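Side-chain contacts in DNA double-strand break repair nuclease NurA (Sulfolobus solfataricus, PDB 2YGK), which is a manganese-dependent nuclease that probably acts with the helicase HerA to resect DNA ends during double-strand break repair: residues G60-P65 with K318-V323; S118-D123 with I130-S135; T218-F223 with T258-L263. One frame throughout, in Å; residues are numbered along the deposited sequence.

Contact 1. Residues G60-P65 with K318-V323; sequences GSFGRP and KIIKLV
Across this contact the Phe62 ring is met at its edge, near its own plane, by CB of Ile319 and CD1 of Ile320, while the edge of the Arg64 guanidinium meets CG2 of Ile320. Both flat groups reach from the end of strand 54-65, the opening strand of the RNase H-like core, toward the helix 313-330 near the C-terminus. No hydrogen bond joins the two segments; the link is apolar, with the guanidinium of Arg64 touching a methyl beside it. The axes of the two short segments come no closer than 10.7 Å, so long side chains have to bridge the gap, and the strand runs at 51° to the helix.

Phe62 does so with its far end. CZ lies 4.1 Å from Ile319 CB, and the CG2 branch of the same isoleucine is about equally near. Ile320 comes in from the next position on the helix, its CD1 resting 4.2 Å from Phe62 CZ and just as close to CE2, so the outer corner of the ring sits between two successive helix residues. The ring also meets that of Phe311, the planes at about 55°.

Two residues on along the strand, Arg64 leaves on the same side as Phe62, whereas Ser61, just before Phe62, turns to Ile108 and Met112 of helix 104-123. The strand end thus has a helix on each side. The second subunit packs against helix 313-330: its Met1 touches Ile319 and its Ile16 touches Val323, so the helix side of this contact is part of the dimer interface.

With CG anti to the backbone N (chi1 -165°) and the chain extended as far as NE, Arg64 crosses Ile320 at about a right angle, its NH1 ending 4.0 Å from Ile320 CG2.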
loop_
_atom_site.group_PDB
_atom_site.type_symbol
_atom_site.label_atom_id
_atom_site.label_comp_id
_atom_site.label_asym_id
_atom_site.label_seq_id
_atom_site.Cartn_x
_atom_site.Cartn_y
_atom_site.Cartn_z
ATOM N N GLY A 60 8.327 12.071 -6.400
ATOM C CA GLY A 60 8.442 10.626 -6.589
ATOM C C GLY A 60 9.202 10.054 -5.427
ATOM O O GLY A 60 10.012 10.760 -4.827
ATOM N N SER A 61 8.953 8.779 -5.125
ATOM C CA SER A 61 9.543 8.132 -3.975
ATOM C C SER A 61 9.371 6.624 -4.007
ATOM O O SER A 61 8.519 6.121 -4.696
ATOM C CB SER A 61 8.856 8.591 -2.687
ATOM O OG SER A 61 7.693 7.792 -2.510
ATOM N N PHE A 62 10.183 5.926 -3.221
ATOM C CA PHE A 62 10.014 4.515 -3.033
ATOM C C PHE A 62 10.859 4.089 -1.851
ATOM O O PHE A 62 11.798 4.779 -1.469
ATOM C CB PHE A 62 10.388 3.720 -4.299
ATOM C CG PHE A 62 11.819 3.320 -4.368
ATOM C CD1 PHE A 62 12.783 4.230 -4.803
ATOM C CD2 PHE A 62 12.214 2.035 -3.965
ATOM C CE1 PHE A 62 14.136 3.864 -4.853
ATOM C CE2 PHE A 62 13.569 1.652 -3.987
ATOM C CZ PHE A 62 14.536 2.578 -4.427
ATOM N N GLY A 63 10.503 2.946 -1.296
ATOM C CA GLY A 63 11.270 2.338 -0.228
ATOM C C GLY A 63 11.145 0.845 -0.293
ATOM O O GLY A 63 10.046 0.335 -0.453
ATOM N N ARG A 64 12.271 0.152 -0.207
ATOM C CA ARG A 64 12.278 -1.299 -0.285
ATOM C C ARG A 64 12.766 -1.916 1.031
ATOM O O ARG A 64 13.885 -1.640 1.470
ATOM C CB ARG A 64 13.121 -1.790 -1.461
ATOM C CG ARG A 64 12.830 -3.241 -1.768
ATOM C CD ARG A 64 13.658 -3.841 -2.889
ATOM N NE ARG A 64 13.565 -5.314 -2.859
ATOM C CZ ARG A 64 14.593 -6.175 -2.772
ATOM N NH1 ARG A 64 15.860 -5.766 -2.723
ATOM N NH2 ARG A 64 14.351 -7.484 -2.749
ATOM N N PRO A 65 11.914 -2.736 1.669
ATOM C CA PRO A 65 12.269 -3.448 2.906
ATOM C C PRO A 65 13.469 -4.341 2.698
ATOM O O PRO A 65 13.447 -5.196 1.835
ATOM C CB PRO A 65 11.030 -4.305 3.188
ATOM C CG PRO A 65 9.903 -3.532 2.544
ATOM C CD PRO A 65 10.482 -2.875 1.341
ATOM N N LYS A 318 18.965 0.028 -9.792
ATOM C CA LYS A 318 20.252 0.716 -9.666
ATOM C C LYS A 318 20.548 1.116 -8.226
ATOM O O LYS A 318 21.647 0.880 -7.724
ATOM C CB LYS A 318 20.279 1.987 -10.525
ATOM C CG LYS A 318 20.267 1.753 -12.020
ATOM C CD LYS A 318 21.631 1.252 -12.503
ATOM C CE LYS A 318 21.683 1.043 -14.023
ATOM N NZ LYS A 318 23.029 0.541 -14.457
ATOM N N ILE A 319 19.557 1.733 -7.586
ATOM C CA ILE A 319 19.700 2.303 -6.243
ATOM C C ILE A 319 20.116 1.195 -5.276
ATOM O O ILE A 319 21.136 1.324 -4.581
ATOM C CB ILE A 319 18.374 3.006 -5.738
ATOM C CG1 ILE A 319 17.912 4.144 -6.679
ATOM C CG2 ILE A 319 18.525 3.545 -4.326
ATOM C CD1 ILE A 319 18.623 5.479 -6.550
ATOM N N ILE A 320 19.344 0.102 -5.267
ATOM C CA ILE A 320 19.633 -1.060 -4.395
ATOM C C ILE A 320 21.039 -1.626 -4.605
ATOM O O ILE A 320 21.787 -1.828 -3.654
ATOM C CB ILE A 320 18.625 -2.223 -4.602
ATOM C CG1 ILE A 320 17.194 -1.732 -4.482
ATOM C CG2 ILE A 320 18.868 -3.307 -3.565
ATOM C CD1 ILE A 320 17.048 -0.607 -3.496
ATOM N N LYS A 321 21.375 -1.872 -5.862
ATOM C CA LYS A 321 22.711 -2.269 -6.240
ATOM C C LYS A 321 23.763 -1.357 -5.629
ATOM O O LYS A 321 24.733 -1.842 -5.054
ATOM C CB LYS A 321 22.854 -2.325 -7.768
ATOM C CG LYS A 321 22.323 -3.640 -8.358
ATOM C CD LYS A 321 22.233 -3.627 -9.883
ATOM C CE LYS A 321 21.600 -4.924 -10.387
ATOM N NZ LYS A 321 21.800 -5.131 -11.842
ATOM N N LEU A 322 23.572 -0.044 -5.735
ATOM C CA LEU A 322 24.552 0.893 -5.151
ATOM C C LEU A 322 24.682 0.725 -3.635
ATOM O O LEU A 322 25.787 0.581 -3.100
ATOM C CB LEU A 322 24.222 2.353 -5.476
ATOM C CG LEU A 322 24.519 2.781 -6.905
ATOM C CD1 LEU A 322 24.022 4.200 -7.116
ATOM C CD2 LEU A 322 26.000 2.693 -7.214
ATOM N N VAL A 323 23.536 0.743 -2.965
ATOM C CA VAL A 323 23.477 0.649 -1.514
ATOM C C VAL A 323 24.081 -0.646 -1.031
ATOM O O VAL A 323 24.856 -0.645 -0.095
ATOM C CB VAL A 323 22.018 0.791 -1.005
ATOM C CG1 VAL A 323 21.869 0.274 0.420
ATOM C CG2 VAL A 323 21.576 2.255 -1.118
#

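Contact 2. Residues S118-D123 with I130-S135; sequences SLALRD and ILMDGS. With MN (manganese (II) ion), chain C.
Helix and strand draw nearest at Ala120 and Ile130, whose CA atoms are 7.4 Å apart. Ala120 points its methyl toward the strand, and CB meets the selenium of Met132, modelled as selenomethionine, at 3.8 Å. That side chain starts off alongside the helix, and the bend at chi2 (-72°) brings SE round to the alanine. Two residues earlier on the strand, CD1 of Ile130 approaches the backbone instead, lying 4.1 Å from Ala120 O in a plain van der Waals contact. All three residues are buried, and each also touches Ile57 of strand 54-65.

This is the step from helix to fourth strand in an RNase H-like fold: three antiparallel strands, then helix 104-123 crossing back over the sheet, then strand 129-133 running parallel to the first strand beside it. The crossing brings two acidic residues together at neighbouring strand positions. Asp133 follows Met132 directly and holds the manganese ion through OD2 at 2.5 Å, with Asp58 OD1 as its other protein ligand. Asp133 leaves the strand on the side opposite Ile130 and Met132, and with CG anti to the backbone N (chi1 177°) its carboxylate reaches the metal.

Beyond the metal ligand the chain turns at Gly134, whose backbone angles would jam a CB against the carbonyl oxygen of Asp133. Ser135 then N-caps helix 136-140, its OG bonded to the backbone N of Lys138.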
loop_
_atom_site.group_PDB
_atom_site.type_symbol
_atom_site.label_atom_id
_atom_site.label_comp_id
_atom_site.label_asym_id
_atom_site.label_seq_id
_atom_site.Cartn_x
_atom_site.Cartn_y
_atom_site.Cartn_z
ATOM N N SER A 118 8.397 22.452 -0.209
ATOM C CA SER A 118 9.472 23.438 -0.112
ATOM C C SER A 118 9.941 23.982 -1.476
ATOM O O SER A 118 10.409 25.085 -1.544
ATOM C CB SER A 118 10.637 22.939 0.735
ATOM O OG SER A 118 11.467 22.119 -0.033
ATOM N N LEU A 119 9.799 23.242 -2.561
ATOM C CA LEU A 119 10.118 23.797 -3.885
ATOM C C LEU A 119 9.030 24.781 -4.330
ATOM O O LEU A 119 9.283 25.722 -5.093
ATOM C CB LEU A 119 10.288 22.689 -4.934
ATOM C CG LEU A 119 11.531 21.809 -4.800
ATOM C CD1 LEU A 119 11.568 20.674 -5.796
ATOM C CD2 LEU A 119 12.734 22.665 -5.007
ATOM N N ALA A 120 7.817 24.588 -3.853
ATOM C CA ALA A 120 6.769 25.563 -4.140
ATOM C C ALA A 120 7.162 26.919 -3.529
ATOM O O ALA A 120 6.884 27.983 -4.099
ATOM C CB ALA A 120 5.425 25.078 -3.603
ATOM N N LEU A 121 7.817 26.906 -2.376
ATOM C CA LEU A 121 8.289 28.148 -1.792
ATOM C C LEU A 121 9.535 28.616 -2.497
ATOM O O LEU A 121 9.705 29.810 -2.719
ATOM C CB LEU A 121 8.587 28.000 -0.321
ATOM C CG LEU A 121 7.344 27.848 0.531
ATOM C CD1 LEU A 121 7.760 27.228 1.856
ATOM C CD2 LEU A 121 6.615 29.183 0.760
ATOM N N ARG A 122 10.418 27.705 -2.855
ATOM C CA ARG A 122 11.579 28.130 -3.597
ATOM C C ARG A 122 11.187 28.865 -4.890
ATOM O O ARG A 122 11.529 30.010 -5.056
ATOM C CB ARG A 122 12.511 26.962 -3.898
ATOM C CG ARG A 122 13.912 27.403 -4.284
ATOM C CD ARG A 122 14.881 26.237 -4.346
ATOM N NE ARG A 122 15.891 26.461 -5.377
ATOM C CZ ARG A 122 16.760 25.550 -5.818
ATOM N NH1 ARG A 122 16.769 24.308 -5.322
ATOM N NH2 ARG A 122 17.620 25.889 -6.780
ATOM N N ASP A 123 10.464 28.221 -5.791
ATOM C CA ASP A 123 10.358 28.734 -7.154
ATOM C C ASP A 123 8.986 29.239 -7.487
ATOM O O ASP A 123 8.746 29.626 -8.623
ATOM C CB ASP A 123 10.735 27.653 -8.180
ATOM C CG ASP A 123 12.118 27.041 -7.926
ATOM O OD1 ASP A 123 13.112 27.789 -7.740
ATOM O OD2 ASP A 123 12.212 25.804 -7.938
ATOM N N ILE A 130 0.938 28.457 -9.612
ATOM C CA ILE A 130 1.696 27.296 -9.172
ATOM C C ILE A 130 0.774 26.107 -9.253
ATOM O O ILE A 130 -0.318 26.144 -8.727
ATOM C CB ILE A 130 2.174 27.444 -7.724
ATOM C CG1 ILE A 130 3.070 28.663 -7.582
ATOM C CG2 ILE A 130 2.971 26.205 -7.268
ATOM C CD1 ILE A 130 3.495 28.867 -6.172
ATOM N N LEU A 131 1.201 25.062 -9.941
ATOM C CA LEU A 131 0.424 23.839 -10.031
ATOM C C LEU A 131 1.055 22.766 -9.166
ATOM O O LEU A 131 2.170 22.330 -9.435
ATOM C CB LEU A 131 0.385 23.344 -11.467
ATOM C CG LEU A 131 0.059 24.400 -12.493
ATOM C CD1 LEU A 131 -0.008 23.759 -13.871
ATOM C CD2 LEU A 131 -1.280 25.062 -12.092
HETATM N N MSE A 132 0.336 22.343 -8.136
HETATM C CA MSE A 132 0.699 21.181 -7.352
HETATM C C MSE A 132 -0.103 19.980 -7.831
HETATM O O MSE A 132 -1.263 20.129 -8.253
HETATM C CB MSE A 132 0.346 21.372 -5.867
HETATM C CG MSE A 132 0.770 22.697 -5.247
HETATM SE SE MSE A 132 2.666 22.865 -4.970
HETATM C CE MSE A 132 3.002 21.261 -3.967
ATOM N N ASP A 133 0.502 18.797 -7.677
ATOM C CA ASP A 133 -0.114 17.524 -7.994
ATOM C C ASP A 133 -0.684 16.904 -6.735
ATOM O O ASP A 133 0.047 16.525 -5.860
ATOM C CB ASP A 133 0.926 16.584 -8.573
ATOM C CG ASP A 133 0.368 15.221 -8.867
ATOM O OD1 ASP A 133 -0.618 15.134 -9.585
ATOM O OD2 ASP A 133 0.912 14.226 -8.405
ATOM N N GLY A 134 -1.991 16.802 -6.646
ATOM C CA GLY A 134 -2.641 16.389 -5.429
ATOM C C GLY A 134 -3.600 17.414 -4.851
ATOM O O GLY A 134 -3.465 18.620 -5.053
ATOM N N SER A 135 -4.556 16.922 -4.071
ATOM C CA SER A 135 -5.583 17.781 -3.481
ATOM C C SER A 135 -5.091 18.542 -2.257
ATOM O O SER A 135 -4.191 18.081 -1.545
ATOM C CB SER A 135 -6.732 16.925 -3.039
ATOM O OG SER A 135 -6.215 15.936 -2.133
HETATM MN MN MN C . 2.571 13.167 -6.876
#

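Contact 3. Residues T218-F223 with T258-L263; sequences TVLELF and TFYTRL
Leu220 lays its CD1 methyl over the root of the Tyr260 side chain, 3.4 Å from CB of Tyr260 and 3.7 Å from its CG. The two side chains cross at about a right angle. The methyl approaches the tyrosine ring obliquely, so the leucine leans on the start of the side chain and leaves the hydroxyl end far off. Both residues are buried and point at each other, helix against sheet.

The polar half of the contact belongs to Arg262, two residues along on the same side of the strand. Its NH2 donates to Leu220 O at 3.3 Å, with an N-H...O angle of 155°. The oxygen lies close to the guanidinium plane, yet the donor stands above the carbonyl plane, 38° out of it. A turn at chi3 (-67°) brings the group round to the helix backbone, where Glu221 CA lies in plane at its edge, 3.7 Å from NH2. A water 2.8 Å from Arg262 NH2 accepts from it and reaches Glu221 O by a weak bond.

Further bonds fix the rotation of the guanidinium: NH1 binds Thr224 OG1 and Lys226 O, and NE binds Lys267 O. A leucine here would remove these side-chain N-H donors and would probably leave Leu220 O, Lys226 O and Lys267 O each without the partner they have in Arg262, and the end of helix 216-223 less firmly tied to the sheet.

Strand 255-262 runs between strands 228-236 and 270-275 of the mixed sheet. Helix 280-291 packs on Phe259 and Thr261, which alternate with the residues facing helix 216-223; the other flank of that helix meets helix 17-38 through Val219 and Phe223, and the Phe223 ring stacks on Trp333 of the second subunit.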
loop_
_atom_site.group_PDB
_atom_site.type_symbol
_atom_site.label_atom_id
_atom_site.label_comp_id
_atom_site.label_asym_id
_atom_site.label_seq_id
_atom_site.Cartn_x
_atom_site.Cartn_y
_atom_site.Cartn_z
ATOM N N THR A 218 -15.981 10.785 -11.214
ATOM C CA THR A 218 -16.362 9.652 -12.061
ATOM C C THR A 218 -17.746 9.853 -12.685
ATOM O O THR A 218 -17.988 9.501 -13.846
ATOM C CB THR A 218 -16.370 8.347 -11.247
ATOM O OG1 THR A 218 -15.064 8.115 -10.697
ATOM C CG2 THR A 218 -16.779 7.182 -12.104
ATOM N N VAL A 219 -18.662 10.408 -11.906
ATOM C CA VAL A 219 -19.966 10.813 -12.422
ATOM C C VAL A 219 -19.833 11.764 -13.623
ATOM O O VAL A 219 -20.471 11.553 -14.635
ATOM C CB VAL A 219 -20.854 11.432 -11.298
ATOM C CG1 VAL A 219 -21.910 12.281 -11.860
ATOM C CG2 VAL A 219 -21.508 10.353 -10.503
ATOM N N LEU A 220 -18.979 12.775 -13.539
ATOM C CA LEU A 220 -18.813 13.722 -14.667
ATOM C C LEU A 220 -18.156 13.151 -15.924
ATOM O O LEU A 220 -18.367 13.640 -17.033
ATOM C CB LEU A 220 -18.003 14.940 -14.235
ATOM C CG LEU A 220 -18.619 15.789 -13.137
ATOM C CD1 LEU A 220 -17.536 16.635 -12.500
ATOM C CD2 LEU A 220 -19.805 16.626 -13.698
ATOM N N GLU A 221 -17.322 12.140 -15.752
ATOM C CA GLU A 221 -16.625 11.525 -16.879
ATOM C C GLU A 221 -17.575 10.621 -17.607
ATOM O O GLU A 221 -17.452 10.442 -18.810
ATOM C CB GLU A 221 -15.405 10.751 -16.405
ATOM C CG GLU A 221 -14.239 11.650 -15.943
ATOM C CD GLU A 221 -13.069 10.874 -15.330
ATOM O OE1 GLU A 221 -13.055 9.619 -15.391
ATOM O OE2 GLU A 221 -12.150 11.535 -14.789
ATOM N N LEU A 222 -18.530 10.056 -16.878
ATOM C CA LEU A 222 -19.499 9.183 -17.499
ATOM C C LEU A 222 -20.525 9.970 -18.287
ATOM O O LEU A 222 -20.783 9.632 -19.453
ATOM C CB LEU A 222 -20.192 8.281 -16.466
ATOM C CG LEU A 222 -19.354 7.122 -15.931
ATOM C CD1 LEU A 222 -20.199 6.357 -14.993
ATOM C CD2 LEU A 222 -18.851 6.235 -17.053
ATOM N N PHE A 223 -21.067 11.033 -17.682
ATOM C CA PHE A 223 -22.260 11.703 -18.213
ATOM C C PHE A 223 -22.084 13.074 -18.864
ATOM O O PHE A 223 -23.069 13.710 -19.205
ATOM C CB PHE A 223 -23.318 11.765 -17.123
ATOM C CG PHE A 223 -23.760 10.411 -16.670
ATOM C CD1 PHE A 223 -24.446 9.594 -17.534
ATOM C CD2 PHE A 223 -23.427 9.930 -15.405
ATOM C CE1 PHE A 223 -24.827 8.326 -17.144
ATOM C CE2 PHE A 223 -23.806 8.670 -15.001
ATOM C CZ PHE A 223 -24.512 7.860 -15.865
ATOM N N THR A 258 -13.528 24.227 -4.639
ATOM C CA THR A 258 -13.264 23.147 -5.543
ATOM C C THR A 258 -14.163 23.304 -6.765
ATOM O O THR A 258 -15.311 23.717 -6.658
ATOM C CB THR A 258 -13.475 21.784 -4.850
ATOM O OG1 THR A 258 -12.621 21.693 -3.689
ATOM C CG2 THR A 258 -13.123 20.643 -5.782
ATOM N N PHE A 259 -13.615 23.030 -7.938
ATOM C CA PHE A 259 -14.440 22.712 -9.100
ATOM C C PHE A 259 -13.775 21.591 -9.870
ATOM O O PHE A 259 -12.593 21.325 -9.677
ATOM C CB PHE A 259 -14.654 23.928 -9.999
ATOM C CG PHE A 259 -13.397 24.504 -10.575
ATOM C CD1 PHE A 259 -12.660 25.432 -9.874
ATOM C CD2 PHE A 259 -12.973 24.156 -11.828
ATOM C CE1 PHE A 259 -11.461 25.979 -10.413
ATOM C CE2 PHE A 259 -11.788 24.709 -12.375
ATOM C CZ PHE A 259 -11.040 25.603 -11.658
ATOM N N TYR A 260 -14.551 20.952 -10.741
ATOM C CA TYR A 260 -14.075 19.951 -11.672
ATOM C C TYR A 260 -14.090 20.535 -13.043
ATOM O O TYR A 260 -15.012 21.237 -13.418
ATOM C CB TYR A 260 -14.990 18.781 -11.639
ATOM C CG TYR A 260 -14.921 18.064 -10.338
ATOM C CD1 TYR A 260 -13.903 17.104 -10.088
ATOM C CD2 TYR A 260 -15.846 18.311 -9.342
ATOM C CE1 TYR A 260 -13.843 16.417 -8.895
ATOM C CE2 TYR A 260 -15.800 17.598 -8.125
ATOM C CZ TYR A 260 -14.783 16.668 -7.909
ATOM O OH TYR A 260 -14.733 15.967 -6.715
ATOM N N THR A 261 -13.066 20.282 -13.823
ATOM C CA THR A 261 -13.037 20.855 -15.165
ATOM C C THR A 261 -12.511 19.783 -16.081
ATOM O O THR A 261 -11.781 18.889 -15.650
ATOM C CB THR A 261 -12.118 22.144 -15.226
ATOM O OG1 THR A 261 -12.140 22.750 -16.546
ATOM C CG2 THR A 261 -10.720 21.792 -14.810
ATOM N N ARG A 262 -12.963 19.866 -17.329
ATOM C CA ARG A 262 -12.412 19.158 -18.445
ATOM C C ARG A 262 -11.900 20.234 -19.335
ATOM O O ARG A 262 -12.696 21.069 -19.766
ATOM C CB ARG A 262 -13.506 18.367 -19.172
ATOM C CG ARG A 262 -13.011 17.698 -20.462
ATOM C CD ARG A 262 -14.088 16.895 -21.143
ATOM N NE ARG A 262 -14.541 15.704 -20.402
ATOM C CZ ARG A 262 -15.734 15.532 -19.819
ATOM N NH1 ARG A 262 -16.659 16.479 -19.844
ATOM N NH2 ARG A 262 -16.015 14.384 -19.195
ATOM N N LEU A 263 -10.601 20.210 -19.644
ATOM C CA LEU A 263 -9.946 21.272 -20.425
ATOM C C LEU A 263 -10.134 21.116 -21.918
ATOM O O LEU A 263 -9.945 22.080 -22.664
ATOM C CB LEU A 263 -8.451 21.326 -20.144
ATOM C CG LEU A 263 -8.176 21.602 -18.666
ATOM C CD1 LEU A 263 -6.770 21.275 -18.381
ATOM C CD2 LEU A 263 -8.530 23.038 -18.220
HETATM O O HOH W 1 -14.567 12.090 -19.773
#

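In the fold
All three contacts reach one mixed sheet, each joining a helix to one of its strands. Contacts 1 and 2 use neighbouring strands, 54-65 and 129-133, with centres about 25 Å apart; the same two strands supply the manganese ligands Asp58 and Asp133. Contact 3 lies toward the other end of the sheet, on strand 255-262. Its centre is about 23 Å from that of contact 2 and about 37 Å from that of contact 1, across the centre of the chain. In sequence, contact 2 closes before contact 3 opens, and contact 1 spans both by bringing helix 313-330 back to strand 54-65. Contacts 1 and 3 both touch the second subunit, so the metal-bearing middle lies between two dimer-facing regions.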